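PDB 6FOP: glycoside hydrolase family 81 from Clostridium thermocellum, which probably hydrolyses internal beta-1,3-glucosidic bonds of laminarin-type glucans as a component of the cellulosome. Local coordinates for residues Q48-I53 and T59-A64; D378-K383 and G444-L449; Y560-W565 and E572-N577. One frame throughout, in Å; residues are numbered along the deposited sequence. Where two conformers were deposited one is given.

Contact 1. Residues Q48-I53 and T59-A64; sequences QYSLPI and TFKFKA. With MG (magnesium ion), chain Y.
The hydroxyl of S50 is held from two sides: its OG accepts the backbone N-H of F62 (N to OG 3.0 Å, nearly straight at 169°) and donates to the carbonyl O of L51 in its own segment. A chi1 of 78°, which puts OG between the backbone N and the carbonyl carbon, aims it at the strand, where it also lies in the plane of the F62 ring, at the edge near CD1 (3.5 Å). Further along, I53 and F60 form an antiparallel hydrogen-bonded pair, with I53 N to F60 O at 2.7 Å and F60 N to I53 O at 3.0 Å. This pair fastens strand 53-54 to the outside of strand 59-63 in a seven-stranded antiparallel sheet. I53 and F60 share one face, their CB atoms 4.1 Å apart. At the other end the Y49 ring lies with one face over the backbone of K63 and A64, K63 C being 3.6 Å from CD1, while CG of Q48 from its own segment covers the opposite face. The Y49 hydroxyl bonds to the carbonyl of F99. The carbonyl O of Y49 binds magnesium at 2.4 Å, together with the carbonyls of I44, N47 and A102. S50 and F62 form no backbone pair, so the serine OG, by accepting the F62 N-H, continues the attachment one step toward the magnesium-binding loop.

Contact 2. Residues D378-K383 and G444-L449; sequences DWFTAK and GAMVEL. With CA (calcium ion), chain C; CA (calcium ion), chain D.
F380 presents one ring face to M446, whose CB stands 4.2 Å from the ring centroid and 28° off the normal, a CH-pi contact. The pair joins two helices of the C-terminal domain, an (alpha/alpha)6 barrel in family 81: F380 is the first residue to leave helical geometry after helix 362-379, and M446 lies within helix 440-455. The two side chains run past one another in opposite senses, and M446 CG lies 3.5 Å from the carbonyl O of F380. Bends at chi2 and chi3 (-62° and -71°) fold the thioether back, so that CE comes within 4.0 Å of F380 CA. W443 and L450 of the same helix also touch the phenylalanine.

Around F380 the chain binds two calcium ions. D378 uses its backbone O and OD1 on one calcium, which T381 O, E386 and the carbonyl of K389 also bind; OD1 bridges to the second ion, where OD2, E386 and four waters complete the ligands. As calcium ligands, D378 and T381 flank F380 in sequence and would restrain the turn from which its ring packs. At the far end of the ring, V447 sets its CG2 branch 3.6 Å from F380 CE2.

Contact 3. Residues Y560-W565 and E572-N577; sequences YCHEIW and EKHGIN. With NI (nickel (II) ion), chain B.
H562 and H574 meet at a nickel ion, each through NE2 at 2.1 Å, which brings H562 NE2 and H574 NE2 to 3.4 Å from one another without a hydrogen bond. The rings approach rim to rim with their planes turned 72° apart. E601 and E605, both from helix 592-606, add the carboxylate ligands. The second shell sets the rotation of each imidazole: H562 ND1 donates to a water in its ring plane (ND1 to water O 2.8 Å), and H574 ND1 bonds to OD1 of N598 on the same helix as the glutamates. With CG of H562 set opposite its backbone N (chi1 -168°), the ring extends toward the metal. The motif is a two-histidine, two-carboxylate site tying together the segment that leaves strand 559-561, the short helix 570-575 and helix 592-606. K573 reaches across H562 at about a right angle, its extended chain passing CD 3.5 Å from H562 O, and NZ donates to the same water at 2.8 Å. Nearer the lysine's backbone, I564 sets CG1 and CD1 against K573 CG, each 3.9 Å away. Its other branch, CG2, packs on I576 CD1 at 3.7 Å, and W566 touches I576 in turn.

Overall arrangement
From the N terminus, contact 1 closes a five-residue loop, 54-58, laying 48-53 along strand 59-63, with I53 opening the outermost strand 53-54. Contact 2 closes a much longer excursion of 60 residues, joining the end of helix 362-379 to helix 440-455. Contact 3 again closes a short loop, six residues between its segments, joining the end of strand 559-561 to helix 570-575. The three stand in series, none nested in or crossing another. Their centres are 28 to 38 Å apart; contacts 1 and 3 approach most closely, about 12 Å between nearest atoms. Contact 1 belongs to the seven-stranded antiparallel sheet, while contacts 2 and 3 both fall in the family 81 C-terminal range.

Contact 1. Residues Q48-I53 and T59-A64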
# COMPACT_ATOMS: atom_id res chain seq x y z
N GLN A 48 -21.25 7.99 -10.26
CA GLN A 48 -21.97 9.27 -10.29
C GLN A 48 -21.82 9.98 -8.94
O GLN A 48 -21.48 11.16 -8.87
CB GLN A 48 -23.44 8.99 -10.60
CG GLN A 48 -24.34 10.20 -10.62
CD GLN A 48 -25.77 9.87 -11.00
OE1 GLN A 48 -26.13 8.72 -11.18
NE2 GLN A 48 -26.59 10.89 -11.10
N TYR A 49 -22.14 9.27 -7.87
CA TYR A 49 -21.99 9.77 -6.52
C TYR A 49 -20.69 9.19 -5.92
O TYR A 49 -19.63 9.62 -6.31
CB TYR A 49 -23.29 9.50 -5.72
CG TYR A 49 -24.47 10.25 -6.29
CD1 TYR A 49 -24.56 11.64 -6.17
CD2 TYR A 49 -25.46 9.60 -7.02
CE1 TYR A 49 -25.63 12.33 -6.73
CE2 TYR A 49 -26.53 10.27 -7.54
CZ TYR A 49 -26.60 11.64 -7.41
OH TYR A 49 -27.66 12.30 -7.99
N SER A 50 -20.79 8.21 -5.02
CA SER A 50 -19.66 7.44 -4.58
C SER A 50 -20.16 6.16 -3.98
O SER A 50 -21.37 5.99 -3.75
CB SER A 50 -18.82 8.18 -3.51
OG SER A 50 -19.40 8.13 -2.21
N LEU A 51 -19.22 5.27 -3.67
CA LEU A 51 -19.44 4.17 -2.73
C LEU A 51 -18.94 4.66 -1.37
O LEU A 51 -18.45 5.80 -1.26
CB LEU A 51 -18.71 2.88 -3.19
CG LEU A 51 -19.47 2.02 -4.19
CD1 LEU A 51 -20.69 1.36 -3.58
CD2 LEU A 51 -19.83 2.75 -5.47
N PRO A 52 -19.09 3.85 -0.32
CA PRO A 52 -18.59 4.34 0.97
C PRO A 52 -17.11 4.66 0.96
O PRO A 52 -16.30 3.92 0.38
CB PRO A 52 -18.95 3.20 1.93
CG PRO A 52 -20.14 2.57 1.30
CD PRO A 52 -19.79 2.56 -0.16
N ILE A 53 -16.76 5.74 1.67
CA ILE A 53 -15.44 6.35 1.67
C ILE A 53 -14.85 6.13 3.07
O ILE A 53 -15.32 6.71 4.04
CB ILE A 53 -15.53 7.86 1.38
CG1 ILE A 53 -16.34 8.15 0.11
CG2 ILE A 53 -14.13 8.49 1.34
CD1 ILE A 53 -15.71 7.65 -1.16
N THR A 59 -16.37 7.78 8.20
CA THR A 59 -16.70 7.26 6.89
C THR A 59 -17.78 8.10 6.26
O THR A 59 -18.58 8.74 6.98
CB THR A 59 -17.07 5.77 6.91
OG1 THR A 59 -18.30 5.59 7.60
CG2 THR A 59 -15.99 4.94 7.62
N PHE A 60 -17.85 8.07 4.94
CA PHE A 60 -18.76 8.95 4.19
C PHE A 60 -19.39 8.24 3.02
O PHE A 60 -18.87 7.21 2.56
CB PHE A 60 -17.99 10.18 3.64
CG PHE A 60 -17.19 10.91 4.68
CD1 PHE A 60 -17.79 11.89 5.47
CD2 PHE A 60 -15.82 10.63 4.87
CE1 PHE A 60 -17.06 12.54 6.44
CE2 PHE A 60 -15.10 11.28 5.84
CZ PHE A 60 -15.72 12.27 6.62
N LYS A 61 -20.47 8.78 2.49
CA LYS A 61 -20.96 8.32 1.20
C LYS A 61 -21.73 9.43 0.54
O LYS A 61 -22.62 10.03 1.15
CB LYS A 61 -21.84 7.08 1.34
CG LYS A 61 -22.15 6.45 -0.02
CD LYS A 61 -23.03 5.21 0.06
CE LYS A 61 -24.47 5.58 0.32
NZ LYS A 61 -25.30 4.35 0.42
N PHE A 62 -21.41 9.71 -0.72
CA PHE A 62 -22.15 10.72 -1.49
C PHE A 62 -23.40 10.07 -2.07
O PHE A 62 -23.40 8.90 -2.42
CB PHE A 62 -21.27 11.29 -2.62
CG PHE A 62 -20.13 12.13 -2.10
CD1 PHE A 62 -18.93 11.53 -1.73
CD2 PHE A 62 -20.25 13.52 -1.99
CE1 PHE A 62 -17.89 12.29 -1.23
CE2 PHE A 62 -19.21 14.27 -1.48
CZ PHE A 62 -18.02 13.66 -1.12
N LYS A 63 -24.49 10.85 -2.10
CA LYS A 63 -25.78 10.44 -2.68
C LYS A 63 -26.51 11.68 -3.13
O LYS A 63 -26.03 12.79 -2.92
CB LYS A 63 -26.60 9.62 -1.68
CG LYS A 63 -26.94 10.35 -0.39
CD LYS A 63 -27.69 9.45 0.58
CE LYS A 63 -28.13 10.21 1.82
NZ LYS A 63 -28.71 9.28 2.82
N ALA A 64 -27.64 11.51 -3.81
CA ALA A 64 -28.36 12.66 -4.35
C ALA A 64 -28.61 13.78 -3.32
O ALA A 64 -28.46 14.96 -3.64
CB ALA A 64 -29.64 12.20 -5.03
MG MG Y . -18.92 10.77 -8.26

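Contact 2. Residues D378-K383 and G444-L449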
# COMPACT_ATOMS: atom_id res chain seq x y z
N ASP A 378 10.71 -6.77 -25.93
CA ASP A 378 9.44 -6.89 -26.68
C ASP A 378 8.34 -6.08 -25.95
O ASP A 378 7.70 -5.19 -26.54
CB ASP A 378 9.07 -8.38 -26.89
CG ASP A 378 7.87 -8.58 -27.80
OD1 ASP A 378 7.10 -7.61 -28.10
OD2 ASP A 378 7.69 -9.73 -28.25
N TRP A 379 8.13 -6.37 -24.68
CA TRP A 379 7.10 -5.64 -23.93
C TRP A 379 7.32 -4.15 -23.98
O TRP A 379 6.35 -3.40 -24.00
CB TRP A 379 7.00 -6.14 -22.48
CG TRP A 379 6.18 -7.40 -22.31
CD1 TRP A 379 6.63 -8.70 -22.25
CD2 TRP A 379 4.77 -7.48 -22.15
NE1 TRP A 379 5.59 -9.55 -22.08
CE2 TRP A 379 4.43 -8.82 -21.99
CE3 TRP A 379 3.75 -6.52 -22.11
CZ2 TRP A 379 3.11 -9.24 -21.83
CZ3 TRP A 379 2.46 -6.93 -21.94
CH2 TRP A 379 2.14 -8.27 -21.78
N PHE A 380 8.59 -3.71 -23.93
CA PHE A 380 8.95 -2.30 -23.89
C PHE A 380 9.03 -1.63 -25.25
O PHE A 380 9.50 -0.49 -25.33
CB PHE A 380 10.27 -2.09 -23.10
CG PHE A 380 10.22 -2.44 -21.64
CD1 PHE A 380 9.02 -2.49 -20.92
CD2 PHE A 380 11.41 -2.69 -20.96
CE1 PHE A 380 9.02 -2.80 -19.57
CE2 PHE A 380 11.40 -2.98 -19.62
CZ PHE A 380 10.20 -3.04 -18.92
N THR A 381 8.53 -2.31 -26.29
CA THR A 381 8.41 -1.76 -27.63
C THR A 381 6.99 -2.01 -28.15
O THR A 381 6.50 -3.13 -28.14
CB THR A 381 9.41 -2.47 -28.58
OG1 THR A 381 10.73 -2.36 -28.03
CG2 THR A 381 9.38 -1.83 -29.95
N ALA A 382 6.31 -0.95 -28.57
CA ALA A 382 4.98 -1.04 -29.15
C ALA A 382 5.10 -0.87 -30.66
O ALA A 382 5.27 0.24 -31.16
CB ALA A 382 4.06 0.05 -28.56
N LYS A 383 5.05 -1.99 -31.37
CA LYS A 383 5.16 -1.97 -32.84
C LYS A 383 3.80 -1.69 -33.48
O LYS A 383 2.76 -2.02 -32.93
CB LYS A 383 5.72 -3.30 -33.35
CG LYS A 383 7.19 -3.48 -33.04
CD LYS A 383 7.75 -4.72 -33.72
CE LYS A 383 9.26 -4.77 -33.58
NZ LYS A 383 9.83 -5.98 -34.23
N GLY A 444 16.19 1.66 -19.86
CA GLY A 444 15.86 2.25 -18.57
C GLY A 444 14.71 3.25 -18.62
O GLY A 444 13.98 3.39 -17.63
N ALA A 445 14.52 3.91 -19.76
CA ALA A 445 13.40 4.87 -19.85
C ALA A 445 12.02 4.19 -19.75
O ALA A 445 11.13 4.65 -19.00
CB ALA A 445 13.53 5.71 -21.11
N MET A 446 11.84 3.06 -20.44
CA MET A 446 10.59 2.32 -20.30
C MET A 446 10.43 1.71 -18.90
O MET A 446 9.32 1.74 -18.33
CB MET A 446 10.44 1.26 -21.39
CG MET A 446 10.05 1.79 -22.77
SD MET A 446 8.45 2.63 -22.79
CE MET A 446 7.37 1.19 -22.59
N VAL A 447 11.52 1.20 -18.32
CA VAL A 447 11.46 0.70 -16.96
C VAL A 447 10.93 1.78 -16.02
O VAL A 447 10.04 1.55 -15.17
CB VAL A 447 12.82 0.17 -16.47
CG1 VAL A 447 12.80 -0.18 -14.98
CG2 VAL A 447 13.25 -1.05 -17.28
N GLU A 448 11.45 2.99 -16.19
CA GLU A 448 11.08 4.05 -15.26
C GLU A 448 9.64 4.52 -15.49
O GLU A 448 9.00 4.96 -14.55
CB GLU A 448 12.16 5.14 -15.23
CG GLU A 448 13.39 4.57 -14.52
CD GLU A 448 14.65 5.40 -14.56
OE1 GLU A 448 14.65 6.57 -15.03
OE2 GLU A 448 15.65 4.84 -14.10
N LEU A 449 9.10 4.34 -16.70
CA LEU A 449 7.67 4.60 -16.92
C LEU A 449 6.76 3.61 -16.15
O LEU A 449 5.71 4.00 -15.62
CB LEU A 449 7.32 4.63 -18.40
CG LEU A 449 7.79 5.82 -19.24
CD1 LEU A 449 7.14 5.72 -20.61
CD2 LEU A 449 7.39 7.15 -18.65
CA CA C . 6.23 -5.45 -28.35
CA CA D . 6.17 -8.86 -30.15
O HOH W 1 6.62 -10.99 -30.91
O HOH W 2 4.21 -9.60 -29.47
O HOH W 3 8.12 -8.01 -31.19
O HOH W 4 5.51 -8.73 -32.46

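Contact 3. Residues Y560-W565 and E572-N577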
# COMPACT_ATOMS: atom_id res chain seq x y z
N TYR A 560 -11.94 -6.62 7.64
CA TYR A 560 -10.80 -7.48 7.29
C TYR A 560 -11.27 -8.89 7.48
O TYR A 560 -12.20 -9.15 8.23
CB TYR A 560 -9.54 -7.19 8.10
CG TYR A 560 -9.68 -7.17 9.59
CD1 TYR A 560 -9.58 -8.35 10.33
CD2 TYR A 560 -9.95 -5.98 10.27
CE1 TYR A 560 -9.73 -8.33 11.72
CE2 TYR A 560 -10.06 -5.93 11.64
CZ TYR A 560 -9.98 -7.10 12.38
OH TYR A 560 -10.11 -7.05 13.76
N CYS A 561 -10.64 -9.81 6.76
CA CYS A 561 -11.15 -11.18 6.78
C CYS A 561 -10.11 -12.20 6.38
O CYS A 561 -9.02 -11.87 5.92
CB CYS A 561 -12.36 -11.29 5.87
SG CYS A 561 -11.97 -10.97 4.14
N HIS A 562 -10.47 -13.45 6.61
CA HIS A 562 -9.65 -14.63 6.33
C HIS A 562 -10.24 -15.36 5.11
O HIS A 562 -10.50 -16.57 5.14
CB HIS A 562 -9.65 -15.47 7.59
CG HIS A 562 -8.65 -16.59 7.62
ND1 HIS A 562 -8.91 -17.85 7.10
CD2 HIS A 562 -7.46 -16.68 8.23
CE1 HIS A 562 -7.89 -18.65 7.36
NE2 HIS A 562 -7.01 -17.98 8.07
N GLU A 563 -10.42 -14.59 4.05
CA GLU A 563 -10.96 -15.05 2.77
C GLU A 563 -10.04 -14.63 1.64
O GLU A 563 -9.29 -13.67 1.78
CB GLU A 563 -12.38 -14.50 2.53
CG GLU A 563 -13.38 -14.90 3.58
CD GLU A 563 -14.77 -14.35 3.34
OE1 GLU A 563 -14.90 -13.15 3.06
OE2 GLU A 563 -15.73 -15.13 3.46
N ILE A 564 -10.16 -15.32 0.50
CA ILE A 564 -9.47 -14.95 -0.73
C ILE A 564 -10.43 -15.01 -1.89
O ILE A 564 -11.58 -15.43 -1.73
CB ILE A 564 -8.20 -15.82 -0.98
CG1 ILE A 564 -8.54 -17.33 -1.09
CG2 ILE A 564 -7.17 -15.56 0.10
CD1 ILE A 564 -7.37 -18.21 -1.50
N TRP A 565 -9.96 -14.61 -3.08
CA TRP A 565 -10.88 -14.47 -4.20
C TRP A 565 -11.34 -15.75 -4.87
O TRP A 565 -12.26 -15.72 -5.68
CB TRP A 565 -10.32 -13.53 -5.26
CG TRP A 565 -10.29 -12.07 -4.92
CD1 TRP A 565 -9.19 -11.26 -4.92
CD2 TRP A 565 -11.41 -11.23 -4.63
NE1 TRP A 565 -9.56 -9.95 -4.65
CE2 TRP A 565 -10.92 -9.92 -4.46
CE3 TRP A 565 -12.79 -11.46 -4.48
CZ2 TRP A 565 -11.76 -8.83 -4.14
CZ3 TRP A 565 -13.63 -10.39 -4.19
CH2 TRP A 565 -13.11 -9.09 -4.01
N GLU A 572 -3.38 -21.92 0.79
CA GLU A 572 -3.44 -20.82 -0.18
C GLU A 572 -3.81 -19.48 0.49
O GLU A 572 -3.20 -18.46 0.20
CB GLU A 572 -4.40 -21.14 -1.33
CG GLU A 572 -3.89 -22.29 -2.19
CD GLU A 572 -4.94 -22.80 -3.13
OE1 GLU A 572 -5.03 -22.27 -4.25
OE2 GLU A 572 -5.69 -23.73 -2.74
N LYS A 573 -4.77 -19.51 1.42
CA LYS A 573 -5.17 -18.27 2.06
C LYS A 573 -4.00 -17.62 2.80
O LYS A 573 -3.82 -16.40 2.73
CB LYS A 573 -6.34 -18.49 3.02
CG LYS A 573 -7.63 -18.90 2.33
CD LYS A 573 -8.79 -19.01 3.29
CE LYS A 573 -10.01 -19.59 2.60
NZ LYS A 573 -11.21 -19.61 3.45
N HIS A 574 -3.19 -18.42 3.50
CA HIS A 574 -1.99 -17.91 4.17
C HIS A 574 -0.89 -17.52 3.16
O HIS A 574 -0.24 -16.47 3.31
CB HIS A 574 -1.49 -18.97 5.16
CG HIS A 574 -2.25 -18.97 6.45
ND1 HIS A 574 -1.66 -18.67 7.65
CD2 HIS A 574 -3.55 -19.16 6.72
CE1 HIS A 574 -2.56 -18.70 8.61
NE2 HIS A 574 -3.72 -19.00 8.07
N GLY A 575 -0.71 -18.35 2.13
CA GLY A 575 0.41 -18.18 1.21
C GLY A 575 0.34 -16.94 0.33
O GLY A 575 1.39 -16.47 -0.14
N ILE A 576 -0.87 -16.40 0.08
CA ILE A 576 -0.95 -15.21 -0.75
C ILE A 576 -0.29 -14.00 -0.12
O ILE A 576 -0.08 -13.02 -0.82
CB ILE A 576 -2.38 -14.83 -1.19
CG1 ILE A 576 -3.29 -14.47 0.01
CG2 ILE A 576 -3.01 -15.92 -2.07
CD1 ILE A 576 -4.24 -13.34 -0.29
N ASN A 577 0.00 -14.02 1.19
CA ASN A 577 0.74 -12.94 1.82
C ASN A 577 2.20 -13.24 2.06
O ASN A 577 2.89 -12.52 2.75
CB ASN A 577 -0.00 -12.42 3.07
CG ASN A 577 -0.99 -11.36 2.68
OD1 ASN A 577 -0.60 -10.23 2.37
ND2 ASN A 577 -2.27 -11.73 2.58
NI NI B . -5.51 -18.99 9.08
O HOH W 5 -10.73 -19.83 6.16